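PDB 5TZ6: CurJ from Moorea producens 3L, which probably carries out vinylogous dehydration in curacin biosynthesis as a polyketide synthase dehydratase domain, here in an inactive mutant form with a bound hydroxy-enoic acid. Local coordinates for residues N235-F240 and K299-I304; V241-D246 and G294-K299; I42-V47 and D173-L178; P50-I55 and L217-F222. The protein carries 1 engineered substitution. One frame throughout, in Å; residues are numbered along the deposited sequence.

Interaction 1 (N235-F240 and K299-I304); sequences NKNETF and KANPKI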
loop_
_atom_site.group_PDB
_atom_site.type_symbol
_atom_site.label_atom_id
_atom_site.label_comp_id
_atom_site.label_asym_id
_atom_site.label_seq_id
_atom_site.Cartn_x
_atom_site.Cartn_y
_atom_site.Cartn_z
ATOM N N ASN A 235 12.697 14.702 -41.445
ATOM C CA ASN A 235 12.155 15.800 -40.652
ATOM C C ASN A 235 13.059 16.022 -39.446
ATOM O O ASN A 235 13.161 15.159 -38.568
ATOM C CB ASN A 235 10.726 15.477 -40.219
ATOM C CG ASN A 235 10.023 16.661 -39.587
ATOM O OD1 ASN A 235 10.656 17.526 -38.982
ATOM N ND2 ASN A 235 8.701 16.701 -39.719
ATOM N N LYS A 236 13.710 17.181 -39.389
ATOM C CA LYS A 236 14.639 17.449 -38.298
ATOM C C LYS A 236 13.937 17.614 -36.952
ATOM O O LYS A 236 14.619 17.730 -35.930
ATOM C CB LYS A 236 15.473 18.687 -38.635
ATOM C CG LYS A 236 16.638 18.378 -39.574
ATOM C CD LYS A 236 16.114 17.969 -40.953
ATOM C CE LYS A 236 17.231 17.677 -41.947
ATOM N NZ LYS A 236 16.708 17.022 -43.189
ATOM N N ASN A 237 12.604 17.674 -36.932
ATOM C CA ASN A 237 11.844 17.681 -35.687
ATOM C C ASN A 237 11.719 16.295 -35.066
ATOM O O ASN A 237 11.374 16.192 -33.882
ATOM C CB ASN A 237 10.444 18.257 -35.897
ATOM C CG ASN A 237 10.453 19.761 -36.051
ATOM O OD1 ASN A 237 11.418 20.418 -35.673
ATOM N ND2 ASN A 237 9.370 20.316 -36.590
ATOM N N GLU A 238 11.976 15.236 -35.831
ATOM C CA GLU A 238 11.670 13.871 -35.429
ATOM C C GLU A 238 12.933 13.090 -35.095
ATOM O O GLU A 238 14.000 13.312 -35.674
ATOM C CB GLU A 238 10.952 13.129 -36.559
ATOM C CG GLU A 238 9.531 13.562 -36.835
ATOM C CD GLU A 238 8.985 12.940 -38.112
ATOM O OE1 GLU A 238 7.754 12.971 -38.314
ATOM O OE2 GLU A 238 9.790 12.418 -38.915
ATOM N N THR A 239 12.791 12.153 -34.162
ATOM C CA THR A 239 13.815 11.156 -33.893
ATOM C C THR A 239 13.125 9.834 -33.593
ATOM O O THR A 239 11.906 9.778 -33.410
ATOM C CB THR A 239 14.720 11.585 -32.728
ATOM O OG1 THR A 239 15.820 10.673 -32.614
ATOM C CG2 THR A 239 13.935 11.627 -31.421
ATOM N N PHE A 240 13.912 8.759 -33.541
ATOM C CA PHE A 240 13.371 7.448 -33.197
ATOM C C PHE A 240 13.166 7.384 -31.688
ATOM O O PHE A 240 14.121 7.529 -30.922
ATOM C CB PHE A 240 14.302 6.330 -33.671
ATOM C CG PHE A 240 14.361 6.179 -35.171
ATOM C CD1 PHE A 240 13.341 5.540 -35.859
ATOM C CD2 PHE A 240 15.435 6.679 -35.894
ATOM C CE1 PHE A 240 13.386 5.404 -37.240
ATOM C CE2 PHE A 240 15.487 6.548 -37.276
ATOM C CZ PHE A 240 14.458 5.908 -37.949
ATOM N N LYS A 299 10.033 6.755 -35.517
ATOM C CA LYS A 299 10.182 8.186 -35.742
ATOM C C LYS A 299 9.000 8.926 -35.135
ATOM O O LYS A 299 7.848 8.512 -35.290
ATOM C CB LYS A 299 10.261 8.472 -37.241
ATOM C CG LYS A 299 11.610 8.196 -37.873
ATOM C CD LYS A 299 12.339 9.485 -38.204
ATOM C CE LYS A 299 13.455 9.248 -39.211
ATOM N NZ LYS A 299 14.170 10.511 -39.554
ATOM N N ALA A 300 9.285 10.015 -34.430
ATOM C CA ALA A 300 8.213 10.785 -33.824
ATOM C C ALA A 300 8.736 12.148 -33.401
ATOM O O ALA A 300 9.934 12.336 -33.176
ATOM C CB ALA A 300 7.605 10.050 -32.626
ATOM N N ASN A 301 7.814 13.095 -33.307
ATOM C CA ASN A 301 8.114 14.396 -32.740
ATOM C C ASN A 301 7.852 14.334 -31.243
ATOM O O ASN A 301 6.698 14.139 -30.840
ATOM C CB ASN A 301 7.253 15.468 -33.381
ATOM C CG ASN A 301 7.630 16.870 -32.934
ATOM O OD1 ASN A 301 7.972 17.097 -31.771
ATOM N ND2 ASN A 301 7.556 17.822 -33.860
ATOM N N PRO A 302 8.868 14.484 -30.392
ATOM C CA PRO A 302 8.630 14.323 -28.948
ATOM C C PRO A 302 7.555 15.246 -28.417
ATOM O O PRO A 302 6.891 14.906 -27.418
ATOM C CB PRO A 302 10.001 14.633 -28.332
ATOM C CG PRO A 302 10.978 14.300 -29.425
ATOM C CD PRO A 302 10.287 14.739 -30.694
ATOM N N LYS A 303 7.322 16.379 -29.085
ATOM C CA LYS A 303 6.227 17.252 -28.685
ATOM C C LYS A 303 4.906 16.498 -28.672
ATOM O O LYS A 303 4.111 16.639 -27.735
ATOM C CB LYS A 303 6.120 18.450 -29.627
ATOM C CG LYS A 303 4.997 19.392 -29.218
ATOM C CD LYS A 303 4.548 20.331 -30.333
ATOM C CE LYS A 303 5.633 21.291 -30.769
ATOM N NZ LYS A 303 5.112 22.249 -31.796
ATOM N N ILE A 304 4.657 15.681 -29.701
ATOM C CA ILE A 304 3.357 15.026 -29.804
ATOM C C ILE A 304 3.242 13.907 -28.782
ATOM O O ILE A 304 2.147 13.632 -28.277
ATOM C CB ILE A 304 3.116 14.517 -31.237
ATOM C CG1 ILE A 304 3.618 15.535 -32.264
ATOM C CG2 ILE A 304 1.632 14.232 -31.456
ATOM C CD1 ILE A 304 2.885 16.860 -32.226
#
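The hydrocarbon chain of Lys299 lies over one face of the Phe240 ring in a CH-pi contact. Its CG comes within 3.4 Å of Phe240 CE1, offset toward the rim, and the bend at chi2 (-107°) keeps the outer chain beside the ring, Lys299 CE passing 3.7 Å from Phe240 CZ. These two residues form a non-hydrogen-bonded antiparallel pair. Next to it, Thr239 and Ala300 are the hydrogen-bonded pair, with Thr239 N to Ala300 O at 3.0 Å and Ala300 N to Thr239 O at 2.8 Å. Past this point the pairing stops, and Asn237 CB rests 3.6 Å from Asn301 ND2, the two side chains running alongside each other with amide planes 51° apart. Asn301 is also an N-cap: its OD1 accepts from Lys303 N (2.9 Å) and starts the terminal helix. Asn235 OD1 shapes the other segment through an Asx turn to Asn237 N. Farther out, His170 bonds Thr239 OG1. A serine in place of Phe240 would probably leave the Lys299 methylenes without their aromatic face and open a gap beside the bound acid, which Phe240 touches. Lys299 therefore contributes mainly through its carbons: its NZ stays 4.8 Å from Glu238 OE2, so any attraction between these opposite charges acts without direct contact.

Interaction 2 (V241-D246 and G294-K299); sequences VPFSID and GFEGRK. With 7OD ((2E,5R)-5-hydroxy-2-methylhept-2-enoic acid), chain C.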
loop_
_atom_site.group_PDB
_atom_site.type_symbol
_atom_site.label_atom_id
_atom_site.label_comp_id
_atom_site.label_asym_id
_atom_site.label_seq_id
_atom_site.Cartn_x
_atom_site.Cartn_y
_atom_site.Cartn_z
ATOM N N VAL A 241 11.926 7.170 -31.262
ATOM C CA VAL A 241 11.603 7.078 -29.840
ATOM C C VAL A 241 11.301 5.625 -29.485
ATOM O O VAL A 241 10.676 4.908 -30.280
ATOM C CB VAL A 241 10.436 8.003 -29.471
ATOM C CG1 VAL A 241 10.199 7.973 -27.967
ATOM C CG2 VAL A 241 10.739 9.416 -29.934
ATOM N N PRO A 242 11.764 5.136 -28.336
ATOM C CA PRO A 242 11.486 3.742 -27.968
ATOM C C PRO A 242 9.992 3.477 -27.952
ATOM O O PRO A 242 9.218 4.204 -27.323
ATOM C CB PRO A 242 12.102 3.617 -26.573
ATOM C CG PRO A 242 13.224 4.610 -26.587
ATOM C CD PRO A 242 12.742 5.767 -27.432
ATOM N N PHE A 243 9.597 2.423 -28.625
ATOM C CA PHE A 243 8.183 2.159 -28.832
ATOM C C PHE A 243 7.753 0.776 -28.364
ATOM O O PHE A 243 6.676 0.643 -27.774
ATOM C CB PHE A 243 7.862 2.342 -30.318
ATOM C CG PHE A 243 6.434 2.048 -30.673
ATOM C CD1 PHE A 243 6.041 0.765 -31.030
ATOM C CD2 PHE A 243 5.486 3.062 -30.672
ATOM C CE1 PHE A 243 4.725 0.492 -31.364
ATOM C CE2 PHE A 243 4.159 2.791 -31.005
ATOM C CZ PHE A 243 3.784 1.506 -31.352
ATOM N N SER A 244 8.563 -0.255 -28.604
ATOM C CA SER A 244 8.200 -1.592 -28.153
ATOM C C SER A 244 9.466 -2.418 -27.963
ATOM O O SER A 244 10.503 -2.140 -28.563
ATOM C CB SER A 244 7.259 -2.279 -29.147
ATOM O OG SER A 244 7.912 -2.518 -30.383
ATOM N N ILE A 245 9.367 -3.451 -27.127
ATOM C CA ILE A 245 10.498 -4.326 -26.835
ATOM C C ILE A 245 10.002 -5.765 -26.756
ATOM O O ILE A 245 9.093 -6.070 -25.976
ATOM C CB ILE A 245 11.198 -3.931 -25.524
ATOM C CG1 ILE A 245 11.928 -2.602 -25.697
ATOM C CG2 ILE A 245 12.170 -5.008 -25.096
ATOM C CD1 ILE A 245 12.463 -2.030 -24.407
ATOM N N ASP A 246 10.596 -6.653 -27.551
ATOM C CA ASP A 246 10.193 -8.055 -27.486
ATOM C C ASP A 246 10.632 -8.696 -26.172
ATOM O O ASP A 246 9.820 -9.321 -25.483
ATOM C CB ASP A 246 10.732 -8.826 -28.691
ATOM C CG ASP A 246 10.123 -8.353 -29.999
ATOM O OD1 ASP A 246 8.975 -7.858 -29.970
ATOM O OD2 ASP A 246 10.786 -8.474 -31.053
ATOM N N GLY A 294 14.733 -7.423 -29.958
ATOM C CA GLY A 294 13.560 -6.857 -30.592
ATOM C C GLY A 294 13.208 -5.465 -30.116
ATOM O O GLY A 294 12.022 -5.156 -29.942
ATOM N N PHE A 295 14.207 -4.631 -29.851
ATOM C CA PHE A 295 13.942 -3.227 -29.577
ATOM C C PHE A 295 13.458 -2.546 -30.848
ATOM O O PHE A 295 14.106 -2.640 -31.895
ATOM C CB PHE A 295 15.198 -2.528 -29.062
ATOM C CG PHE A 295 15.013 -1.060 -28.825
ATOM C CD1 PHE A 295 15.108 -0.159 -29.876
ATOM C CD2 PHE A 295 14.754 -0.576 -27.553
ATOM C CE1 PHE A 295 14.932 1.192 -29.668
ATOM C CE2 PHE A 295 14.586 0.782 -27.337
ATOM C CZ PHE A 295 14.675 1.666 -28.394
ATOM N N GLU A 296 12.319 -1.870 -30.768
ATOM C CA GLU A 296 11.805 -1.086 -31.883
ATOM C C GLU A 296 11.554 0.336 -31.413
ATOM O O GLU A 296 10.790 0.554 -30.458
ATOM C CB GLU A 296 10.522 -1.672 -32.470
ATOM C CG GLU A 296 10.021 -0.848 -33.658
ATOM C CD GLU A 296 8.764 -1.403 -34.308
ATOM O OE1 GLU A 296 7.685 -0.800 -34.125
ATOM O OE2 GLU A 296 8.852 -2.440 -35.001
ATOM N N GLY A 297 12.212 1.287 -32.078
ATOM C CA GLY A 297 11.905 2.698 -31.935
ATOM C C GLY A 297 11.205 3.168 -33.198
ATOM O O GLY A 297 11.373 2.581 -34.271
ATOM N N ARG A 298 10.410 4.221 -33.073
ATOM C CA ARG A 298 9.675 4.761 -34.207
ATOM C C ARG A 298 9.885 6.260 -34.289
ATOM O O ARG A 298 9.897 6.949 -33.263
ATOM C CB ARG A 298 8.182 4.458 -34.119
ATOM C CG ARG A 298 7.865 2.994 -34.236
ATOM C CD ARG A 298 6.402 2.773 -34.525
ATOM N NE ARG A 298 6.078 1.356 -34.583
ATOM C CZ ARG A 298 4.849 0.884 -34.739
ATOM N NH1 ARG A 298 3.827 1.721 -34.857
ATOM N NH2 ARG A 298 4.641 -0.422 -34.779
ATOM N N LYS A 299 10.033 6.755 -35.517
ATOM C CA LYS A 299 10.182 8.186 -35.742
ATOM C C LYS A 299 9.000 8.926 -35.135
ATOM O O LYS A 299 7.848 8.512 -35.290
ATOM C CB LYS A 299 10.261 8.472 -37.241
ATOM C CG LYS A 299 11.610 8.196 -37.873
ATOM C CD LYS A 299 12.339 9.485 -38.204
ATOM C CE LYS A 299 13.455 9.248 -39.211
ATOM N NZ LYS A 299 14.170 10.511 -39.554
HETATM O OAB 7OD C . 10.814 11.541 -25.852
HETATM C CAA 7OD C . 10.369 10.617 -25.141
HETATM O OAI 7OD C . 9.198 10.680 -24.701
HETATM C CAC 7OD C . 11.252 9.408 -24.814
HETATM C CAK 7OD C . 10.696 8.275 -23.937
HETATM C CAD 7OD C . 12.690 9.326 -25.355
HETATM C CAE 7OD C . 13.536 8.093 -25.000
HETATM C CAF 7OD C . 14.916 7.987 -25.694
HETATM O OAH 7OD C . 15.938 8.315 -24.748
HETATM C CAG 7OD C . 15.075 8.894 -26.920
HETATM C CAJ 7OD C . 16.295 8.416 -27.711
HETATM O O HOH W 1 9.474 -4.680 -30.640
#
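Backbone hydrogen bonds join Val241 and Arg298 in both directions, the Val241 N to Arg298 O bond being almost straight (176°). A classic beta bulge follows, in which Glu296 O accepts from both Phe243 N (2.9 Å) and Ser244 N (3.0 Å), each donor in the carbonyl plane. The extra residue, Phe243, carries the main side-chain contact: the Arg298 guanidinium stacks on one face of its ring, planes 12° apart, with CZ 3.4 Å from Phe243 CE1. A salt bridge from Arg298 NE to Glu296 OE1 (2.7 Å), within the guanidinium plane, fixes the rotation of that group. Water mediates at the far end, bridging Ser244 OG and Gly294 O. Apolar contacts come from Phe295, whose CZ meets Pro242 CB at 3.7 Å and whose CD2 approaches Ile245 CG1. Pro242 CD also touches ligand atom CAE (3.5 Å). Strands 71-77 and 274-282 flank the pair, and Phe222 of helix 215-223 packs against Pro242, Ile245 and Phe295.

Interaction 3 (I42-V47 and D173-L178); sequences IVYEQV and DRQIHL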
loop_
_atom_site.group_PDB
_atom_site.type_symbol
_atom_site.label_atom_id
_atom_site.label_comp_id
_atom_site.label_asym_id
_atom_site.label_seq_id
_atom_site.Cartn_x
_atom_site.Cartn_y
_atom_site.Cartn_z
ATOM N N ILE A 42 14.794 16.453 -20.117
ATOM C CA ILE A 42 13.915 17.589 -20.402
ATOM C C ILE A 42 13.480 17.498 -21.859
ATOM O O ILE A 42 14.318 17.546 -22.763
ATOM C CB ILE A 42 14.622 18.930 -20.130
ATOM C CG1 ILE A 42 15.233 18.945 -18.726
ATOM C CG2 ILE A 42 13.684 20.116 -20.347
ATOM C CD1 ILE A 42 14.344 18.316 -17.667
ATOM N N VAL A 43 12.178 17.381 -22.096
ATOM C CA VAL A 43 11.630 17.318 -23.450
ATOM C C VAL A 43 10.738 18.535 -23.652
ATOM O O VAL A 43 9.745 18.708 -22.934
ATOM C CB VAL A 43 10.849 16.018 -23.695
ATOM C CG1 VAL A 43 10.394 15.941 -25.140
ATOM C CG2 VAL A 43 11.708 14.812 -23.337
ATOM N N TYR A 44 11.078 19.365 -24.638
ATOM C CA TYR A 44 10.343 20.601 -24.891
ATOM C C TYR A 44 10.063 21.351 -23.595
ATOM O O TYR A 44 8.958 21.866 -23.389
ATOM C CB TYR A 44 9.034 20.328 -25.650
ATOM C CG TYR A 44 9.214 20.177 -27.147
ATOM C CD1 TYR A 44 9.494 18.949 -27.722
ATOM C CD2 TYR A 44 9.110 21.284 -27.990
ATOM C CE1 TYR A 44 9.666 18.822 -29.091
ATOM C CE2 TYR A 44 9.279 21.165 -29.359
ATOM C CZ TYR A 44 9.557 19.932 -29.903
ATOM O OH TYR A 44 9.728 19.802 -31.262
ATOM N N GLU A 45 11.064 21.415 -22.717
ATOM C CA GLU A 45 11.060 22.153 -21.451
ATOM C C GLU A 45 10.250 21.480 -20.349
ATOM O O GLU A 45 10.009 22.107 -19.301
ATOM C CB GLU A 45 10.576 23.594 -21.635
ATOM C CG GLU A 45 11.415 24.391 -22.628
ATOM C CD GLU A 45 11.020 25.856 -22.687
ATOM O OE1 GLU A 45 11.910 26.707 -22.907
ATOM O OE2 GLU A 45 9.821 26.157 -22.503
ATOM N N GLN A 46 9.851 20.227 -20.514
ATOM C CA GLN A 46 9.068 19.525 -19.509
ATOM C C GLN A 46 9.878 18.374 -18.936
ATOM O O GLN A 46 10.650 17.729 -19.652
ATOM C CB GLN A 46 7.763 18.971 -20.087
ATOM C CG GLN A 46 6.850 19.991 -20.741
ATOM C CD GLN A 46 5.573 19.349 -21.257
ATOM O OE1 GLN A 46 5.270 19.408 -22.448
ATOM N NE2 GLN A 46 4.820 18.725 -20.356
ATOM N N VAL A 47 9.706 18.127 -17.640
ATOM C CA VAL A 47 10.287 16.933 -17.042
ATOM C C VAL A 47 9.488 15.731 -17.517
ATOM O O VAL A 47 8.273 15.653 -17.303
ATOM C CB VAL A 47 10.283 17.029 -15.515
ATOM C CG1 VAL A 47 10.712 15.707 -14.907
ATOM C CG2 VAL A 47 11.195 18.154 -15.061
ATOM N N ASP A 173 19.012 18.783 -30.675
ATOM C CA ASP A 173 18.333 19.453 -31.776
ATOM C C ASP A 173 16.846 19.124 -31.815
ATOM O O ASP A 173 16.046 19.952 -32.261
ATOM C CB ASP A 173 19.006 19.077 -33.092
ATOM C CG ASP A 173 20.449 19.547 -33.161
ATOM O OD1 ASP A 173 20.778 20.572 -32.525
ATOM O OD2 ASP A 173 21.255 18.888 -33.850
ATOM N N ARG A 174 16.455 17.933 -31.361
ATOM C CA ARG A 174 15.050 17.554 -31.298
ATOM C C ARG A 174 14.370 18.032 -30.023
ATOM O O ARG A 174 13.267 17.572 -29.714
ATOM C CB ARG A 174 14.897 16.033 -31.430
ATOM C CG ARG A 174 14.906 15.544 -32.873
ATOM C CD ARG A 174 16.326 15.414 -33.407
ATOM N NE ARG A 174 16.340 14.954 -34.794
ATOM C CZ ARG A 174 17.406 15.011 -35.589
ATOM N NH1 ARG A 174 18.549 15.500 -35.128
ATOM N NH2 ARG A 174 17.330 14.581 -36.841
ATOM N N GLN A 175 15.002 18.935 -29.276
ATOM C CA GLN A 175 14.485 19.447 -28.011
ATOM C C GLN A 175 14.487 18.396 -26.916
ATOM O O GLN A 175 13.718 18.500 -25.956
ATOM C CB GLN A 175 13.073 20.019 -28.169
ATOM C CG GLN A 175 12.944 20.940 -29.347
ATOM C CD GLN A 175 14.020 21.992 -29.354
ATOM O OE1 GLN A 175 14.362 22.560 -28.314
ATOM N NE2 GLN A 175 14.589 22.238 -30.524
ATOM N N ILE A 176 15.318 17.369 -27.044
ATOM C CA ILE A 176 15.526 16.394 -25.982
ATOM C C ILE A 176 16.845 16.764 -25.317
ATOM O O ILE A 176 17.925 16.394 -25.787
ATOM C CB ILE A 176 15.518 14.955 -26.504
ATOM C CG1 ILE A 176 14.167 14.640 -27.146
ATOM C CG2 ILE A 176 15.776 13.988 -25.366
ATOM C CD1 ILE A 176 14.128 13.319 -27.872
ATOM N N HIS A 177 16.745 17.512 -24.220
ATOM C CA HIS A 177 17.890 18.060 -23.503
ATOM C C HIS A 177 18.235 17.103 -22.365
ATOM O O HIS A 177 17.494 17.003 -21.374
ATOM C CB HIS A 177 17.560 19.451 -22.968
ATOM C CG HIS A 177 17.362 20.487 -24.031
ATOM N ND1 HIS A 177 17.153 21.818 -23.739
ATOM C CD2 HIS A 177 17.381 20.397 -25.382
ATOM C CE1 HIS A 177 17.031 22.500 -24.864
ATOM N NE2 HIS A 177 17.169 21.663 -25.875
ATOM N N LEU A 178 19.358 16.401 -22.510
ATOM C CA LEU A 178 19.821 15.429 -21.526
ATOM C C LEU A 178 20.804 16.098 -20.574
ATOM O O LEU A 178 21.818 16.651 -21.012
ATOM C CB LEU A 178 20.489 14.239 -22.217
ATOM C CG LEU A 178 19.650 13.338 -23.131
ATOM C CD1 LEU A 178 20.515 12.240 -23.734
ATOM C CD2 LEU A 178 18.455 12.733 -22.403
#
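Tyr44 lays one face of its ring on Gln175, the closest side-chain packing between the segments. Gln175 CB sits over the middle of the ring, 3.7 Å from the centroid, and its CG comes to 3.6 Å from Tyr44 CZ. With CG anti to the carbonyl carbon (chi1 -82°), the ring reaches back across the opposing segment. The backbones below are firmly joined: Tyr44 N donates to Gln175 O (3.1 Å), His177 N to Ile42 O (2.8 Å) and Ile42 N to His177 O (3.0 Å). Between the bonded pairs, Val43 CG1 and Ile176 CG1 only just meet at 4.5 Å, both side chains being buried against Pro302. On the looser side, the ends of Ile42 and His177 diverge, the histidine stacking on Trp172. Tyr44 lies in the type I' turn from Val43 to Gln46, whose Glu45 and Gln46 are exposed. With an alanine in place of Tyr44, Gln175 CB and CG would probably lose their ring face and that side chain be freer to turn. Gln175 closes the preceding helix in a Schellman motif, so a helix end is tied to a hairpin chiefly by main-chain bonds, with a CH-pi contact covering its partly exposed end.

Interaction 4 (P50-I55 and L217-F222); sequences PGASHI and LVDSCF. With 7OD ((2E,5R)-5-hydroxy-2-methylhept-2-enoic acid), chain C.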
loop_
_atom_site.group_PDB
_atom_site.type_symbol
_atom_site.label_atom_id
_atom_site.label_comp_id
_atom_site.label_asym_id
_atom_site.label_seq_id
_atom_site.Cartn_x
_atom_site.Cartn_y
_atom_site.Cartn_z
ATOM N N PRO A 50 11.251 8.766 -19.116
ATOM C CA PRO A 50 11.318 7.889 -20.284
ATOM C C PRO A 50 10.921 6.458 -19.942
ATOM O O PRO A 50 10.913 6.042 -18.781
ATOM C CB PRO A 50 12.788 7.978 -20.704
ATOM C CG PRO A 50 13.514 8.272 -19.429
ATOM C CD PRO A 50 12.594 9.158 -18.634
ATOM N N GLY A 51 10.587 5.701 -20.993
ATOM C CA GLY A 51 10.205 4.304 -20.807
ATOM C C GLY A 51 11.254 3.503 -20.053
ATOM O O GLY A 51 10.933 2.711 -19.157
ATOM N N ALA A 52 12.523 3.683 -20.424
ATOM C CA ALA A 52 13.639 3.034 -19.743
ATOM C C ALA A 52 13.458 3.100 -18.232
ATOM O O ALA A 52 13.726 2.128 -17.515
ATOM C CB ALA A 52 14.962 3.685 -20.150
ATOM N N SER A 53 12.980 4.240 -17.741
ATOM C CA SER A 53 12.751 4.379 -16.311
ATOM C C SER A 53 11.740 3.353 -15.827
ATOM O O SER A 53 11.953 2.693 -14.806
ATOM C CB SER A 53 12.269 5.790 -15.988
ATOM O OG SER A 53 11.858 5.874 -14.634
ATOM N N HIS A 54 10.621 3.213 -16.546
ATOM C CA HIS A 54 9.629 2.207 -16.175
ATOM C C HIS A 54 10.215 0.801 -16.205
ATOM O O HIS A 54 9.812 -0.054 -15.407
ATOM C CB HIS A 54 8.410 2.317 -17.088
ATOM C CG HIS A 54 7.799 3.683 -17.089
ATOM N ND1 HIS A 54 7.822 4.508 -18.192
ATOM C CD2 HIS A 54 7.190 4.386 -16.104
ATOM C CE1 HIS A 54 7.234 5.654 -17.893
ATOM N NE2 HIS A 54 6.843 5.605 -16.631
ATOM N N ILE A 55 11.167 0.544 -17.107
ATOM C CA ILE A 55 11.852 -0.747 -17.102
ATOM C C ILE A 55 12.620 -0.935 -15.798
ATOM O O ILE A 55 12.520 -1.977 -15.136
ATOM C CB ILE A 55 12.770 -0.870 -18.330
ATOM C CG1 ILE A 55 11.933 -0.792 -19.614
ATOM C CG2 ILE A 55 13.635 -2.121 -18.245
ATOM C CD1 ILE A 55 12.611 -1.363 -20.831
ATOM N N LEU A 217 20.938 4.397 -16.867
ATOM C CA LEU A 217 21.737 3.413 -17.595
ATOM C C LEU A 217 20.911 2.732 -18.683
ATOM O O LEU A 217 21.368 2.587 -19.828
ATOM C CB LEU A 217 22.303 2.385 -16.615
ATOM C CG LEU A 217 23.068 1.214 -17.222
ATOM C CD1 LEU A 217 24.211 1.716 -18.096
ATOM C CD2 LEU A 217 23.583 0.302 -16.120
ATOM N N VAL A 218 19.681 2.337 -18.350
ATOM C CA VAL A 218 18.775 1.767 -19.345
ATOM C C VAL A 218 18.555 2.752 -20.485
ATOM O O VAL A 218 18.635 2.394 -21.676
ATOM C CB VAL A 218 17.447 1.367 -18.676
ATOM C CG1 VAL A 218 16.456 0.830 -19.703
ATOM C CG2 VAL A 218 17.706 0.328 -17.590
ATOM N N ASP A 219 18.320 4.022 -20.140
ATOM C CA ASP A 219 18.116 5.009 -21.186
ATOM C C ASP A 219 19.348 5.131 -22.063
ATOM O O ASP A 219 19.235 5.166 -23.291
ATOM C CB ASP A 219 17.754 6.365 -20.597
ATOM C CG ASP A 219 17.157 7.293 -21.633
ATOM O OD1 ASP A 219 15.971 7.106 -21.977
ATOM O OD2 ASP A 219 17.879 8.196 -22.116
ATOM N N SER A 220 20.536 5.185 -21.457
ATOM C CA SER A 220 21.748 5.283 -22.264
ATOM C C SER A 220 21.814 4.137 -23.265
ATOM O O SER A 220 22.147 4.336 -24.446
ATOM C CB SER A 220 22.980 5.269 -21.359
ATOM O OG SER A 220 22.977 6.372 -20.467
ATOM N N CYS A 221 21.449 2.934 -22.818
ATOM C CA CYS A 221 21.428 1.795 -23.727
ATOM C C CYS A 221 20.523 2.072 -24.917
ATOM O O CYS A 221 20.905 1.834 -26.068
ATOM C CB CYS A 221 20.981 0.530 -22.990
ATOM S SG CYS A 221 22.257 -0.185 -21.945
ATOM N N PHE A 222 19.315 2.586 -24.664
ATOM C CA PHE A 222 18.466 2.949 -25.798
ATOM C C PHE A 222 19.071 4.072 -26.641
ATOM O O PHE A 222 18.839 4.122 -27.856
ATOM C CB PHE A 222 17.071 3.343 -25.316
ATOM C CG PHE A 222 16.342 2.239 -24.603
ATOM C CD1 PHE A 222 16.765 0.923 -24.719
ATOM C CD2 PHE A 222 15.222 2.513 -23.833
ATOM C CE1 PHE A 222 16.101 -0.096 -24.062
ATOM C CE2 PHE A 222 14.547 1.501 -23.178
ATOM C CZ PHE A 222 14.989 0.193 -23.292
HETATM O OAB 7OD C . 10.814 11.541 -25.852
HETATM C CAA 7OD C . 10.369 10.617 -25.141
HETATM O OAI 7OD C . 9.198 10.680 -24.701
HETATM C CAC 7OD C . 11.252 9.408 -24.814
HETATM C CAK 7OD C . 10.696 8.275 -23.937
HETATM C CAD 7OD C . 12.690 9.326 -25.355
HETATM C CAE 7OD C . 13.536 8.093 -25.000
HETATM C CAF 7OD C . 14.916 7.987 -25.694
HETATM O OAH 7OD C . 15.938 8.315 -24.748
HETATM C CAG 7OD C . 15.075 8.894 -26.920
HETATM C CAJ 7OD C . 16.295 8.416 -27.711
#
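Ala52 has the most surface buried here, its CB pressed into the side of helix 215-223. That methyl touches Val218 CG1 at 3.3 Å, Asp219 N at 3.4 Å and the Phe222 ring at CE2, 3.8 Å away. So small a side chain lets the two short helical segments approach to 8.3 Å between axes, crossing at 131°. Val218 meets it with CG1, the branch anti to its backbone N (chi1 177°), and the same methyl lies more distantly along Ile55. One turn on, Phe222 receives Ile55 CD1 at the ring edge, 3.8 Å from CZ, which closes the apolar patch. Asp219, the third major participant, is mixed in character. Its CB packs on Ala52, while its carboxylate extends past Pro50, whose CB lies 3.5 Å from Asp219 OD1 with the side chains roughly at right angles. That OD1 accepts the hydroxyl OAH of the bound acid (3.0 Å), and OD2 accepts from Gln223 NE2, which helps position the carboxylate. Pro50 and Gly51, at the start of their helix, approach the ligand methyl CAK. The helices come from the two HotDog family halves of the chain, as expected for a double-hotdog dehydratase. No hydrogen bond passes between the segments: apolar packing sets their spacing, and the carboxylate that emerges beside it is directed to the hydroxyl of the bound acid, consistent with Asp219 placing a substrate hydroxyl.

In the fold
Interactions 1 and 2 are successive parts of one strand pairing, sharing Lys299, with centres about 14 Å apart; interaction 2 is nested within the loop that interaction 1 closes. Interaction 3 lies about 12 Å from interaction 1, centre to centre, and is joined to it by Arg174 NE to Glu238 O (3.0 Å) and probably by Tyr44 OH to Asn301 OD1 (3.3 Å). Interaction 4, near the centre of the chain, packs against interaction 2, where Phe295 CE2 lies 3.4 Å from Phe222 CD1. The ligand lies among them: Phe240, Val241, Pro242, Pro50, Gly51 and Asp219 all belong to its pocket, and the nearest Val43 side-chain atom of interaction 3 is about 4 Å away.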